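Serine repeat antigen 5 (Plasmodium falciparum, PDB 6X42) probably acts, as a papain-like pseudo-protease, in the escape of malaria parasites from red blood cells. Local coordinates at residues C29-D34 with T181-K186; W54-K59 with Y118-V123; E88-C93 with P99-Q104. All blocks are in the same frame, centred on the assembly; numbering follows the deposited sequence. Where two conformers were deposited one is given.

Interaction 1 (C29-D34 with T181-K186)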
loop_
_atom_site.group_PDB
_atom_site.type_symbol
_atom_site.label_atom_id
_atom_site.label_comp_id
_atom_site.label_asym_id
_atom_site.label_seq_id
_atom_site.Cartn_x
_atom_site.Cartn_y
_atom_site.Cartn_z
ATOM N N CYS A 29 15.971 -4.782 -1.640
ATOM C CA CYS A 29 14.863 -5.491 -1.007
ATOM C C CYS A 29 13.899 -5.940 -2.091
ATOM O O CYS A 29 13.247 -5.114 -2.733
ATOM C CB CYS A 29 14.161 -4.593 0.014
ATOM S SG CYS A 29 12.764 -5.398 0.852
ATOM N N ASN A 30 13.811 -7.252 -2.291
ATOM C CA ASN A 30 12.843 -7.837 -3.215
ATOM C C ASN A 30 12.455 -9.196 -2.631
ATOM O O ASN A 30 13.075 -10.224 -2.924
ATOM C CB ASN A 30 13.405 -7.951 -4.620
ATOM C CG ASN A 30 12.368 -8.423 -5.619
ATOM O OD1 ASN A 30 11.357 -8.992 -5.245
ATOM N ND2 ASN A 30 12.609 -8.172 -6.885
ATOM N N ARG A 31 11.422 -9.179 -1.788
ATOM C CA ARG A 31 10.967 -10.408 -1.162
ATOM C C ARG A 31 10.272 -11.324 -2.149
ATOM O O ARG A 31 10.110 -12.514 -1.858
ATOM C CB ARG A 31 10.037 -10.074 -0.003
ATOM C CG ARG A 31 10.759 -9.389 1.147
ATOM C CD ARG A 31 9.832 -9.198 2.305
ATOM N NE ARG A 31 10.549 -8.793 3.513
ATOM C CZ ARG A 31 10.537 -7.569 4.045
ATOM N NH1 ARG A 31 9.862 -6.574 3.489
ATOM N NH2 ARG A 31 11.226 -7.339 5.150
ATOM N N LEU A 32 9.837 -10.789 -3.295
ATOM C CA LEU A 32 9.179 -11.606 -4.306
ATOM C C LEU A 32 10.113 -12.660 -4.883
ATOM O O LEU A 32 9.640 -13.647 -5.456
ATOM C CB LEU A 32 8.628 -10.702 -5.416
ATOM C CG LEU A 32 7.831 -9.470 -4.961
ATOM C CD1 LEU A 32 7.561 -8.514 -6.128
ATOM C CD2 LEU A 32 6.518 -9.907 -4.332
ATOM N N LYS A 33 11.428 -12.485 -4.741
ATOM C CA LYS A 33 12.396 -13.468 -5.212
ATOM C C LYS A 33 12.566 -14.639 -4.251
ATOM O O LYS A 33 13.269 -15.598 -4.592
ATOM C CB LYS A 33 13.741 -12.783 -5.478
ATOM C CG LYS A 33 13.710 -11.803 -6.649
ATOM C CD LYS A 33 15.096 -11.292 -7.006
ATOM N N ASP A 34 11.923 -14.608 -3.086
ATOM C CA ASP A 34 11.976 -15.698 -2.111
ATOM C C ASP A 34 10.599 -16.355 -2.128
ATOM O O ASP A 34 9.667 -15.877 -1.472
ATOM C CB ASP A 34 12.318 -15.131 -0.739
ATOM C CG ASP A 34 12.324 -16.182 0.355
ATOM O OD1 ASP A 34 12.101 -17.375 0.063
ATOM O OD2 ASP A 34 12.546 -15.795 1.522
ATOM N N THR A 181 13.233 1.886 5.617
ATOM C CA THR A 181 13.090 1.332 6.961
ATOM C C THR A 181 11.718 0.699 7.179
ATOM O O THR A 181 11.610 -0.396 7.749
ATOM C CB THR A 181 13.335 2.428 7.994
ATOM O OG1 THR A 181 14.675 2.916 7.841
ATOM C CG2 THR A 181 13.180 1.877 9.407
ATOM N N GLU A 182 10.656 1.367 6.717
ATOM C CA GLU A 182 9.304 0.842 6.898
ATOM C C GLU A 182 9.052 -0.384 6.029
ATOM O O GLU A 182 8.381 -1.327 6.459
ATOM C CB GLU A 182 8.279 1.936 6.641
ATOM C CG GLU A 182 8.408 3.126 7.577
ATOM C CD GLU A 182 8.155 2.785 9.024
ATOM O OE1 GLU A 182 7.470 1.779 9.301
ATOM O OE2 GLU A 182 8.639 3.539 9.887
ATOM N N VAL A 183 9.575 -0.394 4.801
ATOM C CA VAL A 183 9.457 -1.587 3.964
ATOM C C VAL A 183 10.150 -2.768 4.633
ATOM O O VAL A 183 9.609 -3.878 4.683
ATOM C CB VAL A 183 9.998 -1.304 2.550
ATOM C CG1 VAL A 183 10.094 -2.591 1.724
ATOM C CG2 VAL A 183 9.125 -0.282 1.833
ATOM N N MET A 184 11.339 -2.539 5.189
ATOM C CA MET A 184 12.045 -3.610 5.886
ATOM C C MET A 184 11.257 -4.110 7.090
ATOM O O MET A 184 11.139 -5.318 7.307
ATOM C CB MET A 184 13.415 -3.110 6.341
ATOM C CG MET A 184 14.363 -2.914 5.180
ATOM S SD MET A 184 16.004 -2.373 5.648
ATOM C CE MET A 184 16.443 -3.635 6.846
ATOM N N ASN A 185 10.705 -3.192 7.887
ATOM C CA ASN A 185 10.111 -3.572 9.162
ATOM C C ASN A 185 8.656 -4.011 9.052
ATOM O O ASN A 185 8.246 -4.941 9.765
ATOM C CB ASN A 185 10.210 -2.404 10.142
ATOM C CG ASN A 185 11.632 -2.143 10.612
ATOM O OD1 ASN A 185 12.542 -2.959 10.429
ATOM N ND2 ASN A 185 11.834 -0.977 11.188
ATOM N N LYS A 186 7.864 -3.354 8.199
ATOM C CA LYS A 186 6.446 -3.660 8.067
ATOM C C LYS A 186 6.093 -4.429 6.802
ATOM O O LYS A 186 4.947 -4.883 6.674
ATOM C CB LYS A 186 5.628 -2.367 8.109
ATOM C CG LYS A 186 5.595 -1.693 9.486
ATOM C CD LYS A 186 5.001 -0.279 9.432
ATOM C CE LYS A 186 4.790 0.271 10.806
ATOM N NZ LYS A 186 6.044 0.802 11.363
#

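Interaction 2 (W54-K59 with Y118-V123)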
loop_
_atom_site.group_PDB
_atom_site.type_symbol
_atom_site.label_atom_id
_atom_site.label_comp_id
_atom_site.label_asym_id
_atom_site.label_seq_id
_atom_site.Cartn_x
_atom_site.Cartn_y
_atom_site.Cartn_z
ATOM N N TRP A 54 -7.708 2.725 -2.488
ATOM C CA TRP A 54 -7.440 3.077 -1.096
ATOM C C TRP A 54 -7.614 1.859 -0.194
ATOM O O TRP A 54 -6.884 1.694 0.790
ATOM C CB TRP A 54 -8.331 4.238 -0.658
ATOM C CG TRP A 54 -9.816 3.971 -0.661
ATOM C CD1 TRP A 54 -10.633 3.928 -1.751
ATOM C CD2 TRP A 54 -10.637 3.722 0.471
ATOM N NE1 TRP A 54 -11.925 3.673 -1.356
ATOM C CE2 TRP A 54 -11.951 3.543 0.002
ATOM C CE3 TRP A 54 -10.399 3.646 1.846
ATOM C CZ2 TRP A 54 -13.024 3.302 0.855
ATOM C CZ3 TRP A 54 -11.460 3.387 2.687
ATOM C CH2 TRP A 54 -12.757 3.219 2.185
ATOM N N ILE A 55 -8.581 0.997 -0.517
ATOM C CA ILE A 55 -8.829 -0.216 0.256
ATOM C C ILE A 55 -7.756 -1.265 -0.020
ATOM O O ILE A 55 -7.208 -1.873 0.901
ATOM C CB ILE A 55 -10.227 -0.783 -0.047
ATOM C CG1 ILE A 55 -11.318 0.257 0.136
ATOM C CG2 ILE A 55 -10.482 -1.994 0.861
ATOM C CD1 ILE A 55 -12.725 -0.252 -0.258
ATOM N N PHE A 56 -7.460 -1.522 -1.294
ATOM C CA PHE A 56 -6.471 -2.541 -1.633
ATOM C C PHE A 56 -5.099 -2.213 -1.061
ATOM O O PHE A 56 -4.432 -3.081 -0.491
ATOM C CB PHE A 56 -6.429 -2.760 -3.159
ATOM C CG PHE A 56 -7.632 -3.531 -3.667
ATOM C CD1 PHE A 56 -8.779 -2.869 -4.092
ATOM C CD2 PHE A 56 -7.647 -4.903 -3.645
ATOM C CE1 PHE A 56 -9.903 -3.571 -4.488
ATOM C CE2 PHE A 56 -8.765 -5.612 -4.054
ATOM C CZ PHE A 56 -9.902 -4.934 -4.468
ATOM N N ALA A 57 -4.662 -0.962 -1.194
ATOM C CA ALA A 57 -3.328 -0.621 -0.701
ATOM C C ALA A 57 -3.276 -0.630 0.827
ATOM O O ALA A 57 -2.280 -1.053 1.438
ATOM C CB ALA A 57 -2.909 0.736 -1.249
ATOM N N SER A 58 -4.339 -0.149 1.468
ATOM C CA SER A 58 -4.367 -0.121 2.923
ATOM C C SER A 58 -4.422 -1.530 3.489
ATOM O O SER A 58 -3.721 -1.850 4.457
ATOM C CB SER A 58 -5.559 0.694 3.419
ATOM O OG SER A 58 -5.455 2.071 3.109
ATOM N N LYS A 59 -5.252 -2.391 2.901
ATOM C CA LYS A 59 -5.365 -3.749 3.417
ATOM C C LYS A 59 -4.088 -4.542 3.162
ATOM O O LYS A 59 -3.695 -5.380 3.987
ATOM C CB LYS A 59 -6.607 -4.462 2.866
ATOM C CG LYS A 59 -6.411 -5.168 1.539
ATOM C CD LYS A 59 -7.731 -5.720 0.966
ATOM C CE LYS A 59 -7.504 -6.580 -0.246
ATOM N NZ LYS A 59 -7.104 -7.962 0.128
ATOM N N TYR A 118 -16.082 -13.133 1.976
ATOM C CA TYR A 118 -16.870 -12.093 1.305
ATOM C C TYR A 118 -16.014 -11.577 0.155
ATOM O O TYR A 118 -15.351 -10.530 0.252
ATOM C CB TYR A 118 -17.292 -10.999 2.291
ATOM C CG TYR A 118 -18.265 -9.964 1.765
ATOM C CD1 TYR A 118 -19.475 -10.332 1.175
ATOM C CD2 TYR A 118 -17.993 -8.616 1.888
ATOM C CE1 TYR A 118 -20.360 -9.383 0.693
ATOM C CE2 TYR A 118 -18.877 -7.664 1.434
ATOM C CZ TYR A 118 -20.053 -8.045 0.829
ATOM O OH TYR A 118 -20.894 -7.063 0.363
ATOM N N PRO A 119 -15.962 -12.325 -0.943
ATOM C CA PRO A 119 -14.945 -12.060 -1.968
ATOM C C PRO A 119 -15.312 -10.907 -2.892
ATOM O O PRO A 119 -16.478 -10.566 -3.089
ATOM C CB PRO A 119 -14.883 -13.374 -2.743
ATOM C CG PRO A 119 -16.172 -14.038 -2.473
ATOM C CD PRO A 119 -16.598 -13.639 -1.129
ATOM N N TYR A 120 -14.289 -10.339 -3.515
ATOM C CA TYR A 120 -14.456 -9.093 -4.249
ATOM C C TYR A 120 -15.011 -9.303 -5.652
ATOM O O TYR A 120 -14.529 -10.137 -6.420
ATOM C CB TYR A 120 -13.122 -8.359 -4.337
ATOM C CG TYR A 120 -13.189 -6.963 -4.908
ATOM C CD1 TYR A 120 -13.536 -5.876 -4.105
ATOM C CD2 TYR A 120 -12.897 -6.728 -6.245
ATOM C CE1 TYR A 120 -13.561 -4.582 -4.610
ATOM C CE2 TYR A 120 -12.944 -5.453 -6.771
ATOM C CZ TYR A 120 -13.262 -4.371 -5.954
ATOM O OH TYR A 120 -13.286 -3.078 -6.435
ATOM N N ASN A 121 -15.993 -8.490 -5.999
ATOM C CA ASN A 121 -16.395 -8.275 -7.380
ATOM C C ASN A 121 -16.750 -6.806 -7.401
ATOM O O ASN A 121 -17.552 -6.361 -6.570
ATOM C CB ASN A 121 -17.595 -9.163 -7.783
ATOM C CG ASN A 121 -17.963 -9.064 -9.264
ATOM O OD1 ASN A 121 -17.788 -8.016 -9.888
ATOM N ND2 ASN A 121 -18.501 -10.158 -9.824
ATOM N N TYR A 122 -16.165 -6.059 -8.333
ATOM C CA TYR A 122 -16.355 -4.619 -8.296
ATOM C C TYR A 122 -17.822 -4.249 -8.431
ATOM O O TYR A 122 -18.227 -3.181 -7.968
ATOM C CB TYR A 122 -15.509 -3.896 -9.344
ATOM C CG TYR A 122 -16.050 -3.932 -10.756
ATOM C CD1 TYR A 122 -16.791 -2.866 -11.265
ATOM C CD2 TYR A 122 -15.822 -5.011 -11.586
ATOM C CE1 TYR A 122 -17.304 -2.894 -12.557
ATOM C CE2 TYR A 122 -16.329 -5.034 -12.869
ATOM C CZ TYR A 122 -17.069 -3.980 -13.356
ATOM O OH TYR A 122 -17.572 -4.040 -14.648
ATOM N N VAL A 123 -18.643 -5.103 -9.056
ATOM C CA VAL A 123 -20.050 -4.760 -9.247
ATOM C C VAL A 123 -20.841 -4.747 -7.941
ATOM O O VAL A 123 -21.971 -4.236 -7.902
ATOM C CB VAL A 123 -20.772 -5.665 -10.272
ATOM C CG1 VAL A 123 -20.039 -5.730 -11.580
ATOM C CG2 VAL A 123 -21.031 -7.066 -9.707
#

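Interaction 3 (E88-C93 with P99-Q104)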
loop_
_atom_site.group_PDB
_atom_site.type_symbol
_atom_site.label_atom_id
_atom_site.label_comp_id
_atom_site.label_asym_id
_atom_site.label_seq_id
_atom_site.Cartn_x
_atom_site.Cartn_y
_atom_site.Cartn_z
ATOM N N GLU A 88 -23.745 8.929 6.641
ATOM C CA GLU A 88 -24.537 9.123 5.418
ATOM C C GLU A 88 -24.073 8.135 4.347
ATOM O O GLU A 88 -22.905 7.793 4.349
ATOM C CB GLU A 88 -24.338 10.499 4.777
ATOM C CG GLU A 88 -24.507 11.726 5.659
ATOM C CD GLU A 88 -23.786 12.926 5.069
ATOM O OE1 GLU A 88 -22.639 13.207 5.471
ATOM O OE2 GLU A 88 -24.365 13.559 4.176
ATOM N N HIS A 89 -24.970 7.753 3.458
ATOM C CA HIS A 89 -24.573 6.958 2.301
ATOM C C HIS A 89 -23.457 7.635 1.513
ATOM O O HIS A 89 -23.429 8.858 1.361
ATOM C CB HIS A 89 -25.788 6.782 1.393
ATOM C CG HIS A 89 -25.511 5.981 0.164
ATOM N ND1 HIS A 89 -25.484 4.603 0.162
ATOM C CD2 HIS A 89 -25.241 6.363 -1.107
ATOM C CE1 HIS A 89 -25.218 4.170 -1.056
ATOM N NE2 HIS A 89 -25.056 5.218 -1.844
ATOM N N LYS A 90 -22.544 6.817 0.992
ATOM C CA LYS A 90 -21.381 7.258 0.246
ATOM C C LYS A 90 -21.385 6.627 -1.141
ATOM O O LYS A 90 -22.030 5.604 -1.375
ATOM C CB LYS A 90 -20.105 6.848 0.976
ATOM C CG LYS A 90 -20.015 7.371 2.399
ATOM C CD LYS A 90 -18.895 6.669 3.161
ATOM C CE LYS A 90 -18.863 7.041 4.638
ATOM N NZ LYS A 90 -18.379 8.436 4.891
ATOM N N ASP A 91 -20.615 7.232 -2.057
ATOM C CA ASP A 91 -20.489 6.778 -3.450
ATOM C C ASP A 91 -19.222 5.917 -3.581
ATOM O O ASP A 91 -18.194 6.361 -4.077
ATOM C CB ASP A 91 -20.398 7.998 -4.398
ATOM C CG ASP A 91 -21.667 8.880 -4.420
ATOM O OD1 ASP A 91 -22.695 8.479 -3.844
ATOM O OD2 ASP A 91 -21.633 10.002 -5.023
ATOM N N ARG A 92 -19.310 4.646 -3.182
ATOM C CA ARG A 92 -18.106 3.843 -2.974
ATOM C C ARG A 92 -17.462 3.328 -4.258
ATOM O O ARG A 92 -16.292 2.931 -4.236
ATOM C CB ARG A 92 -18.411 2.680 -2.031
ATOM C CG ARG A 92 -18.482 3.112 -0.577
ATOM C CD ARG A 92 -17.082 3.354 -0.065
ATOM N NE ARG A 92 -16.997 3.336 1.386
ATOM C CZ ARG A 92 -16.499 4.333 2.128
ATOM N NH1 ARG A 92 -16.032 5.436 1.565
ATOM N NH2 ARG A 92 -16.428 4.214 3.440
ATOM N N CYS A 93 -18.184 3.276 -5.369
ATOM C CA CYS A 93 -17.545 2.850 -6.616
ATOM C C CYS A 93 -16.915 4.029 -7.345
ATOM O O CYS A 93 -15.779 3.937 -7.822
ATOM C CB CYS A 93 -18.534 2.112 -7.521
ATOM S SG CYS A 93 -17.748 1.485 -9.046
ATOM N N PRO A 99 -6.581 6.276 3.351
ATOM C CA PRO A 99 -6.151 5.377 4.433
ATOM C C PRO A 99 -6.656 5.789 5.796
ATOM O O PRO A 99 -6.896 4.925 6.643
ATOM C CB PRO A 99 -4.617 5.424 4.351
ATOM C CG PRO A 99 -4.363 5.759 2.924
ATOM C CD PRO A 99 -5.450 6.727 2.532
ATOM N N MET A 100 -6.828 7.092 6.022
ATOM C CA MET A 100 -7.438 7.566 7.260
ATOM C C MET A 100 -8.828 6.974 7.440
ATOM O O MET A 100 -9.186 6.536 8.541
ATOM C CB MET A 100 -7.465 9.099 7.232
ATOM C CG MET A 100 -6.094 9.764 6.898
ATOM S SD MET A 100 -5.523 9.904 5.150
ATOM C CE MET A 100 -3.757 9.757 5.377
ATOM N N GLU A 101 -9.642 6.978 6.383
ATOM C CA GLU A 101 -10.976 6.419 6.557
ATOM C C GLU A 101 -10.912 4.906 6.744
ATOM O O GLU A 101 -11.715 4.326 7.483
ATOM C CB GLU A 101 -11.940 6.777 5.421
ATOM C CG GLU A 101 -13.344 6.226 5.782
ATOM C CD GLU A 101 -14.470 6.435 4.768
ATOM O OE1 GLU A 101 -14.250 6.935 3.646
ATOM O OE2 GLU A 101 -15.619 6.088 5.118
ATOM N N PHE A 102 -9.971 4.247 6.072
ATOM C CA PHE A 102 -9.788 2.812 6.259
ATOM C C PHE A 102 -9.620 2.472 7.735
ATOM O O PHE A 102 -10.273 1.557 8.259
ATOM C CB PHE A 102 -8.599 2.354 5.417
ATOM C CG PHE A 102 -8.321 0.896 5.499
ATOM C CD1 PHE A 102 -8.840 0.015 4.541
ATOM C CD2 PHE A 102 -7.488 0.389 6.480
ATOM C CE1 PHE A 102 -8.574 -1.336 4.610
ATOM C CE2 PHE A 102 -7.213 -0.960 6.543
ATOM C CZ PHE A 102 -7.757 -1.830 5.605
ATOM N N LEU A 103 -8.759 3.206 8.433
ATOM C CA LEU A 103 -8.586 2.922 9.851
ATOM C C LEU A 103 -9.860 3.194 10.647
ATOM O O LEU A 103 -10.163 2.483 11.608
ATOM C CB LEU A 103 -7.438 3.747 10.414
ATOM C CG LEU A 103 -6.049 3.340 9.954
ATOM C CD1 LEU A 103 -5.048 4.265 10.615
ATOM C CD2 LEU A 103 -5.712 1.909 10.291
ATOM N N GLN A 104 -10.607 4.235 10.285
ATOM C CA GLN A 104 -11.842 4.534 11.004
ATOM C C GLN A 104 -12.841 3.397 10.887
ATOM O O GLN A 104 -13.566 3.099 11.841
ATOM C CB GLN A 104 -12.451 5.816 10.451
ATOM C CG GLN A 104 -13.516 6.391 11.362
ATOM C CD GLN A 104 -12.936 6.867 12.705
ATOM O OE1 GLN A 104 -11.894 7.528 12.746
ATOM N NE2 GLN A 104 -13.597 6.513 13.797
#

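Interaction 1 (C29-D34 with T181-K186)
R31 clamps the C-terminal turn of helix 172-186 with a two-pronged guanidinium, tying the N-terminal loop of this papain fold to a helix of its sheet-rich half. NH1 donates to V183 O at 3.0 Å in a nearly straight bond (N-H...O 172°), reaching that oxygen from above its carbonyl plane. NH2 donates to M184 O, also at 3.0 Å but more bent (146°). Both oxygens lie at the edge of the guanidinium, near its plane, so the two bonds fix its rotation. Arginine suits the place because carbonyls of the last helical turn point onward past the helix end, where a positive group is probably also welcomed by the helix dipole. The side chain leaves with CG beside the backbone N (chi1 -68°) and then runs extended from CG to NE, which gives it the reach. Next to the clamp is an apolar touch between C29 SG and V183 CG1, while the same sulfur is bonded to C24 in a disulfide; V183 also rests on Y226 and I223 of strand 219-230. Two more polar groups of the turn have partners: K186 O receives T64 OG1 from helix 53-68, and one turn apart on their own helix K186 NZ and E182 OE1 form a salt bridge of 2.7 Å, OE1 receiving the ammonium on its syn lone pair, the side of the other oxygen.

Interaction 2 (W54-K59 with Y118-V123)
F56 drives the rim of its ring into the face of Y120, a T-shaped aromatic pair with centroids 4.9 Å apart and planes at 84°. CZ leads, sitting 3.5 Å above the Y120 plane over the ring centre, nearly equidistant from all six carbons, and CE1 follows beside it, 3.8 Å from Y120 CZ. The weakly positive C-H rim thus meets the pi cloud. CG anti to the backbone N (chi1 -172°) carries the Y120 ring from the loop toward the helix, and chi2 near 83° turns its face to F56.

Hydrogen bonds hold the tyrosine and the two backbones. Tyrosine suits the loop position since its ring can pack while its hydroxyl is held at the far end: Y120 OH pairs with Q47 O and with T52 OG1, and its backbone N donates to E115 OE2. Farther along, N121 OD1 accepts from V123 N at 3.1 Å, closing an Asx turn. On the helix, W54 O takes both S58 N and S58 OG, the hydroxyl at 2.7 Å.

Apolar packing continues on the helix side, where F56 also lies on A78. The pair joins the loop 118-123 to helix 53-68, the central helix of the mainly helical domain in papain-like proteases.

Interaction 3 (E88-C93 with P99-Q104)
R92 and E101 meet in an end-on, two-nitrogen salt bridge. NH2 donates to E101 OE2 at 2.6 Å, nearly straight (169°) and with the oxygen in the guanidinium plane; NH1 donates to E101 OE1 at 3.1 Å, more bent. The two flat groups are not coplanar: their planes stand 56° apart, and both nitrogens meet their oxygens from out of the carboxylate plane. E101 reaches out of the helix with CG anti to the backbone N (chi1 -175°) and an extended chain, while R92 needs a bend at chi2 to turn its tip toward the acid.

A second positive charge joins in. K90 NZ stands 3.6 Å from E101 OE2, a long salt bridge, and K90 CE is 3.4 Å from the same oxygen. Two cations on one carboxylate probably keep it ionised, and glutamate has the length to span the gap between helix and loop.

Packing and outside bonds complete the network. K90 CD lies 3.2 Å above one face of the R92 guanidinium, offset toward its edge, R92 NE donates to A82 O, and S97 OG bonds E101 OE1. The loop 88-93 is further tied by the C93-C50 disulfide, and helix 99-109, which it holds through E101, rests through P99 and L103 on strand 273-280 and through F102 on helix 53-68.

From the N terminus, the chain first passes 29-34, which meets 181-186 and closes the widest loop, interaction 1, spanning 146 intervening residues. Inside it, interaction 2 joins helix 53-68, through 54-59, to the loop 118-123, and within the span so closed interaction 3 joins the loop 88-93 to helix 99-109. The three are therefore nested, and none cross. Interactions 2 and 3 lie on the same side of the chain's centre and touch: S58 CB packs on F102 CG at 3.5 Å, joining helices 53-68 and 99-109. Interaction 1 lies on the other side, its centre about 23 Å from that of interaction 2, fastening the N-terminal loop to helix 172-186.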